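Long-range contacts in ribosome biogenesis GTPase A (Thermotoga maritima, PDB 3CNO), which binds guanine nucleotides and is probably a 23S rRNA-binding GTPase, probably required for a late step of 50S ribosomal subunit assembly: residues E27-R32 with I51-V56; T110-I115 with D150-L155. All coordinates share one frame; numbering follows the deposited sequence.

Contact 1 of 2, residues E27-R32 with I51-V56. With GDP (guanosine-5'-diphosphate), chain B.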
# COMPACT_ATOMS: atom_id res chain seq x y z
N GLU A 27 -7.06 4.94 7.53
CA GLU A 27 -5.96 5.22 6.63
C GLU A 27 -5.34 3.89 6.19
O GLU A 27 -4.65 3.24 6.98
CB GLU A 27 -4.92 6.09 7.35
CG GLU A 27 -3.85 6.64 6.44
CD GLU A 27 -2.78 7.40 7.18
OE1 GLU A 27 -1.70 7.60 6.61
OE2 GLU A 27 -3.01 7.79 8.35
N VAL A 28 -5.61 3.49 4.95
CA VAL A 28 -5.16 2.21 4.43
C VAL A 28 -3.78 2.34 3.80
O VAL A 28 -3.64 2.84 2.68
CB VAL A 28 -6.16 1.59 3.42
CG1 VAL A 28 -5.67 0.20 2.98
CG2 VAL A 28 -7.57 1.51 4.03
N ARG A 29 -2.77 1.91 4.55
CA ARG A 29 -1.39 1.96 4.09
C ARG A 29 -0.97 0.55 3.69
O ARG A 29 -1.60 -0.43 4.11
CB ARG A 29 -0.45 2.47 5.19
CG ARG A 29 -0.89 3.75 5.89
CD ARG A 29 0.26 4.28 6.69
NE ARG A 29 -0.10 5.42 7.54
CZ ARG A 29 0.77 6.12 8.27
NH1 ARG A 29 2.06 5.80 8.26
NH2 ARG A 29 0.35 7.14 9.01
N ASP A 30 0.08 0.46 2.87
CA ASP A 30 0.74 -0.81 2.61
C ASP A 30 1.76 -1.06 3.71
O ASP A 30 2.66 -0.24 3.92
CB ASP A 30 1.42 -0.81 1.22
CG ASP A 30 1.83 -2.21 0.77
OD1 ASP A 30 2.48 -2.94 1.55
OD2 ASP A 30 1.54 -2.58 -0.39
N ALA A 31 1.61 -2.20 4.40
CA ALA A 31 2.51 -2.58 5.50
C ALA A 31 4.00 -2.64 5.10
O ALA A 31 4.88 -2.49 5.96
CB ALA A 31 2.06 -3.91 6.15
N ARG A 32 4.26 -2.86 3.82
CA ARG A 32 5.64 -2.92 3.32
C ARG A 32 6.30 -1.55 3.22
O ARG A 32 7.53 -1.45 3.22
CB ARG A 32 5.70 -3.63 1.97
CG ARG A 32 5.09 -5.00 2.00
CD ARG A 32 4.98 -5.59 0.60
NE ARG A 32 3.98 -4.88 -0.20
CZ ARG A 32 3.79 -5.07 -1.49
NH1 ARG A 32 4.54 -5.95 -2.15
NH2 ARG A 32 2.86 -4.37 -2.14
N ILE A 51 -4.81 3.80 11.83
CA ILE A 51 -3.82 3.44 10.85
C ILE A 51 -3.93 1.95 10.60
O ILE A 51 -3.71 1.12 11.49
CB ILE A 51 -2.39 3.78 11.30
CG1 ILE A 51 -2.22 5.31 11.42
CG2 ILE A 51 -1.35 3.14 10.34
CD1 ILE A 51 -0.89 5.73 12.05
N LEU A 52 -4.28 1.63 9.36
CA LEU A 52 -4.44 0.27 8.93
C LEU A 52 -3.24 -0.14 8.07
O LEU A 52 -3.06 0.36 6.96
CB LEU A 52 -5.77 0.13 8.17
CG LEU A 52 -6.35 -1.22 7.76
CD1 LEU A 52 -7.84 -1.13 7.57
CD2 LEU A 52 -5.67 -1.73 6.49
N LEU A 53 -2.41 -1.02 8.60
CA LEU A 53 -1.30 -1.60 7.84
C LEU A 53 -1.82 -2.85 7.12
O LEU A 53 -2.03 -3.88 7.76
CB LEU A 53 -0.09 -1.91 8.74
CG LEU A 53 0.53 -0.77 9.60
CD1 LEU A 53 1.73 -1.25 10.44
CD2 LEU A 53 0.91 0.48 8.77
N ASN A 54 -2.03 -2.74 5.81
CA ASN A 54 -2.64 -3.80 4.97
C ASN A 54 -1.61 -4.64 4.25
O ASN A 54 -0.44 -4.26 4.14
CB ASN A 54 -3.56 -3.17 3.93
CG ASN A 54 -4.65 -4.13 3.46
OD1 ASN A 54 -5.01 -5.07 4.16
ND2 ASN A 54 -5.18 -3.89 2.27
N LYS A 55 -2.06 -5.78 3.72
CA LYS A 55 -1.23 -6.70 2.93
C LYS A 55 -0.11 -7.31 3.77
O LYS A 55 1.00 -7.53 3.28
CB LYS A 55 -0.67 -6.01 1.67
CG LYS A 55 -1.71 -5.30 0.84
CD LYS A 55 -1.19 -4.88 -0.52
CE LYS A 55 -2.31 -4.27 -1.36
NZ LYS A 55 -1.79 -3.85 -2.67
N VAL A 56 -0.41 -7.60 5.03
CA VAL A 56 0.58 -8.21 5.93
C VAL A 56 1.01 -9.59 5.44
O VAL A 56 2.09 -10.06 5.79
CB VAL A 56 0.14 -8.25 7.43
CG1 VAL A 56 0.16 -6.86 8.02
CG2 VAL A 56 -1.22 -8.89 7.61
PB GDP B . -7.41 0.22 -4.14
O1B GDP B . -8.91 0.23 -3.99
O2B GDP B . -6.84 0.88 -2.90
O3B GDP B . -6.92 1.04 -5.30
O3A GDP B . -6.85 -1.28 -4.24
PA GDP B . -7.62 -2.66 -4.51
O1A GDP B . -8.58 -3.06 -3.42
O2A GDP B . -8.26 -2.66 -5.87
O5' GDP B . -6.39 -3.67 -4.48
C5' GDP B . -5.27 -3.43 -5.32
C4' GDP B . -4.53 -4.75 -5.54
O4' GDP B . -4.04 -5.26 -4.31
C3' GDP B . -5.44 -5.81 -6.12
O3' GDP B . -4.66 -6.57 -7.06
C2' GDP B . -5.80 -6.68 -4.94
O2' GDP B . -6.11 -8.00 -5.40
C1' GDP B . -4.55 -6.57 -4.07
N9 GDP B . -4.76 -6.63 -2.61
C8 GDP B . -5.61 -5.91 -1.86
N7 GDP B . -5.50 -6.22 -0.55
C5 GDP B . -4.54 -7.16 -0.44
C6 GDP B . -3.91 -7.93 0.66
O6 GDP B . -4.26 -7.78 1.85
N1 GDP B . -2.94 -8.80 0.34
C2 GDP B . -2.53 -9.01 -0.93
N2 GDP B . -1.55 -9.90 -1.17
N3 GDP B . -3.07 -8.34 -1.98
C4 GDP B . -4.05 -7.42 -1.80
O HOH W 1 -0.03 -1.71 -2.21
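Glu-27, Arg-29 and Ala-31 join Leu-52 and Asn-54 through four backbone hydrogen bonds, the ladder of two neighbouring parallel strands in the central sheet. Each bond, such as Ala-31 N to Asn-54 O, spans 2.9 Å. Val-28 and Leu-52 project side by side from one face, CG1 of the valine 4.0 Å from CD2 of the leucine, where branched apolar side chains suit the packing against Ile-115 of helix 112-120. On the sheet face that carries Arg-29, the methyl CG2 of Ile-51 lies over one face of the guanidinium, which is held at its edge by Glu-27 through a salt bridge whose individual hydrogen bonds are weak. Arg-29 NH1 also donates to Pro-34 O, and Glu-27 OE1 accepts from Ala-39 N. Ala-31 is small enough to fit its CB against CB of Leu-53 at 3.9 Å.

Beyond the strands, Asn-54, Lys-55 and Val-56 open the NKxD (G4) motif of GTPases. Lys-55, in a left-handed backbone conformation (phi 66°), extends its chain beyond CG along one face of the guanine, its CG 3.4 Å from GDP C6. Its NZ then reaches GDP O4' at 3.1 Å and also donates to Asn-109 O. Asp-30 crosses this chain at about a right angle, OD2 lying 3.6 Å from Lys-55 CD, and a water links OD2 to NZ.

Arg-32 fixes Asp-30 in turn, gripping it side-on: NE meets OD1, and NH2 meets OD2 at 2.8 Å. Arg-32 N also donates to OD1, closing an Asx turn. Asn-54 ND2 donates to Thr-110 O. Arg-32 binds the carboxylate directly, the lysine through water; its negative charge probably offsets their like charges and stabilises the ammonium where it meets O4'.

Contact 2 of 2, residues T110-I115 with D150-L155. With GDP (guanosine-5'-diphosphate), chain B.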
# COMPACT_ATOMS: atom_id res chain seq x y z
N THR A 110 -3.81 0.12 -2.70
CA THR A 110 -3.33 -0.17 -1.38
C THR A 110 -4.31 -1.15 -0.66
O THR A 110 -4.00 -1.70 0.41
CB THR A 110 -3.09 1.19 -0.69
OG1 THR A 110 -1.82 1.21 -0.02
CG2 THR A 110 -4.25 1.62 0.18
N GLY A 111 -5.46 -1.38 -1.30
CA GLY A 111 -6.38 -2.45 -0.90
C GLY A 111 -7.71 -1.93 -0.37
O GLY A 111 -8.44 -2.65 0.33
N LYS A 112 -8.01 -0.68 -0.71
CA LYS A 112 -9.17 0.03 -0.19
C LYS A 112 -10.51 -0.52 -0.70
O LYS A 112 -11.44 -0.67 0.09
CB LYS A 112 -9.06 1.53 -0.49
CG LYS A 112 -7.80 2.19 0.08
CD LYS A 112 -7.82 3.71 -0.09
CE LYS A 112 -7.93 4.12 -1.57
NZ LYS A 112 -6.77 3.65 -2.38
N SER A 113 -10.62 -0.80 -2.00
CA SER A 113 -11.86 -1.38 -2.54
C SER A 113 -12.10 -2.74 -1.91
O SER A 113 -13.21 -3.03 -1.46
CB SER A 113 -11.79 -1.54 -4.06
OG SER A 113 -11.52 -0.31 -4.69
N THR A 114 -11.06 -3.58 -1.89
CA THR A 114 -11.16 -4.91 -1.28
C THR A 114 -11.69 -4.82 0.15
O THR A 114 -12.56 -5.60 0.53
CB THR A 114 -9.81 -5.62 -1.30
OG1 THR A 114 -9.27 -5.53 -2.62
CG2 THR A 114 -9.95 -7.07 -0.94
N ILE A 115 -11.19 -3.85 0.92
CA ILE A 115 -11.66 -3.62 2.29
C ILE A 115 -13.14 -3.17 2.33
O ILE A 115 -13.95 -3.81 3.03
CB ILE A 115 -10.71 -2.64 3.06
CG1 ILE A 115 -9.40 -3.35 3.40
CG2 ILE A 115 -11.38 -2.06 4.33
CD1 ILE A 115 -8.31 -2.43 3.88
N ASP A 150 -19.17 4.61 0.80
CA ASP A 150 -19.09 3.52 -0.17
C ASP A 150 -17.85 3.55 -1.08
O ASP A 150 -17.39 2.51 -1.56
CB ASP A 150 -20.36 3.56 -1.04
CG ASP A 150 -20.59 2.27 -1.80
OD1 ASP A 150 -20.35 1.18 -1.22
OD2 ASP A 150 -21.02 2.34 -2.98
N THR A 151 -17.33 4.75 -1.33
CA THR A 151 -16.19 4.94 -2.21
C THR A 151 -15.05 5.51 -1.37
O THR A 151 -15.26 6.45 -0.58
CB THR A 151 -16.57 5.88 -3.40
OG1 THR A 151 -17.67 5.32 -4.11
CG2 THR A 151 -15.40 6.07 -4.38
N PRO A 152 -13.85 4.93 -1.51
CA PRO A 152 -12.69 5.42 -0.75
C PRO A 152 -12.15 6.71 -1.33
O PRO A 152 -12.17 6.88 -2.54
CB PRO A 152 -11.64 4.32 -0.93
CG PRO A 152 -12.28 3.23 -1.74
CD PRO A 152 -13.51 3.79 -2.38
N GLY A 153 -11.66 7.60 -0.47
CA GLY A 153 -10.91 8.77 -0.93
C GLY A 153 -9.54 8.35 -1.42
O GLY A 153 -8.77 7.72 -0.69
N ILE A 154 -9.23 8.69 -2.67
CA ILE A 154 -7.94 8.35 -3.30
C ILE A 154 -6.96 9.53 -3.22
O ILE A 154 -7.27 10.65 -3.63
CB ILE A 154 -8.11 7.89 -4.76
CG1 ILE A 154 -9.25 6.85 -4.85
CG2 ILE A 154 -6.79 7.34 -5.30
CD1 ILE A 154 -9.61 6.45 -6.26
N LEU A 155 -5.78 9.26 -2.68
CA LEU A 155 -4.82 10.30 -2.41
C LEU A 155 -3.67 10.22 -3.41
O LEU A 155 -3.05 9.17 -3.57
CB LEU A 155 -4.33 10.20 -0.96
CG LEU A 155 -3.55 11.30 -0.23
CD1 LEU A 155 -2.04 11.00 -0.17
CD2 LEU A 155 -3.81 12.74 -0.74
PB GDP B . -7.41 0.22 -4.14
O1B GDP B . -8.91 0.23 -3.99
O2B GDP B . -6.84 0.88 -2.90
O3B GDP B . -6.92 1.04 -5.30
O3A GDP B . -6.85 -1.28 -4.24
PA GDP B . -7.62 -2.66 -4.51
O1A GDP B . -8.58 -3.06 -3.42
O2A GDP B . -8.26 -2.66 -5.87
O5' GDP B . -6.39 -3.67 -4.48
C5' GDP B . -5.27 -3.43 -5.32
C4' GDP B . -4.53 -4.75 -5.54
O4' GDP B . -4.04 -5.26 -4.31
C3' GDP B . -5.44 -5.81 -6.12
O3' GDP B . -4.66 -6.57 -7.06
C2' GDP B . -5.80 -6.68 -4.94
O2' GDP B . -6.11 -8.00 -5.40
C1' GDP B . -4.55 -6.57 -4.07
N9 GDP B . -4.76 -6.63 -2.61
C8 GDP B . -5.61 -5.91 -1.86
N7 GDP B . -5.50 -6.22 -0.55
C5 GDP B . -4.54 -7.16 -0.44
C6 GDP B . -3.91 -7.93 0.66
O6 GDP B . -4.26 -7.78 1.85
N1 GDP B . -2.94 -8.80 0.34
C2 GDP B . -2.53 -9.01 -0.93
N2 GDP B . -1.55 -9.90 -1.17
N3 GDP B . -3.07 -8.34 -1.98
C4 GDP B . -4.05 -7.42 -1.80
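Lys-112 and Pro-152 meet almost entirely through carbon, although the lysine ends at the diphosphate. Segment 110-115 is the end of the P-loop (Walker A, G1) and the start of helix 112-120; Asp-150 to Gly-153 form the DxxG (G3) sequence of GTPases. The lysine chain crosses the proline ring obliquely, with CE 3.8 Å from Pro-152 CB, and CB and CG of the compact ring give the methylenes an apolar surface. Two successive bends, chi3 -59° and chi4 -62°, curl the chain back so that NZ meets GDP O2B at 2.8 Å. The ammonium also donates to Val-107 O, so that its direction is set by two acceptors.

O2B accepts from four nitrogens: the backbone N atoms of Thr-110, Gly-111 and Lys-112, and Lys-112 NZ. Gly-111, at the N-cap, has a phi of 114°; a CB here would press on the carbonyl O of Thr-110 and on GDP N7, which explains the glycine. The helix dipole would probably add to the pull on the anion.

Gly-153, a GTP-binding residue, lies on a strand end tied by backbone bonds to Ile-104 and Gly-106. Its N is 9.3 Å from GDP PB, so in this GDP-bound state it makes no direct bond to the diphosphate.

Short hydroxyl side chains suit the first helical turn because they reach back to the phosphates. Ser-113 N and OG both donate to O1B, and Thr-114 OG1, anti to its carbonyl carbon, donates to GDP O1A at 2.7 Å.

Contacts 1 and 2 have centres about 12 Å apart on the same sheet and share one GDP: contact 1 serves the base and sugar, contact 2 the phosphates. They meet where Thr-110 O accepts a probable hydrogen bond from Asn-54 ND2, 3.1 Å away, tying the P-loop to the G4 motif. Ile-115 packs beside this junction, and the side chains of Lys-112 and Asn-54 are about 7 Å apart. Along the chain, G4 in contact 1 precedes G1 and G3 in contact 2, whereas in the usual GTPase order it follows them; this is the hallmark of a circularly permuted G domain, and the fold nevertheless assembles a single nucleotide site.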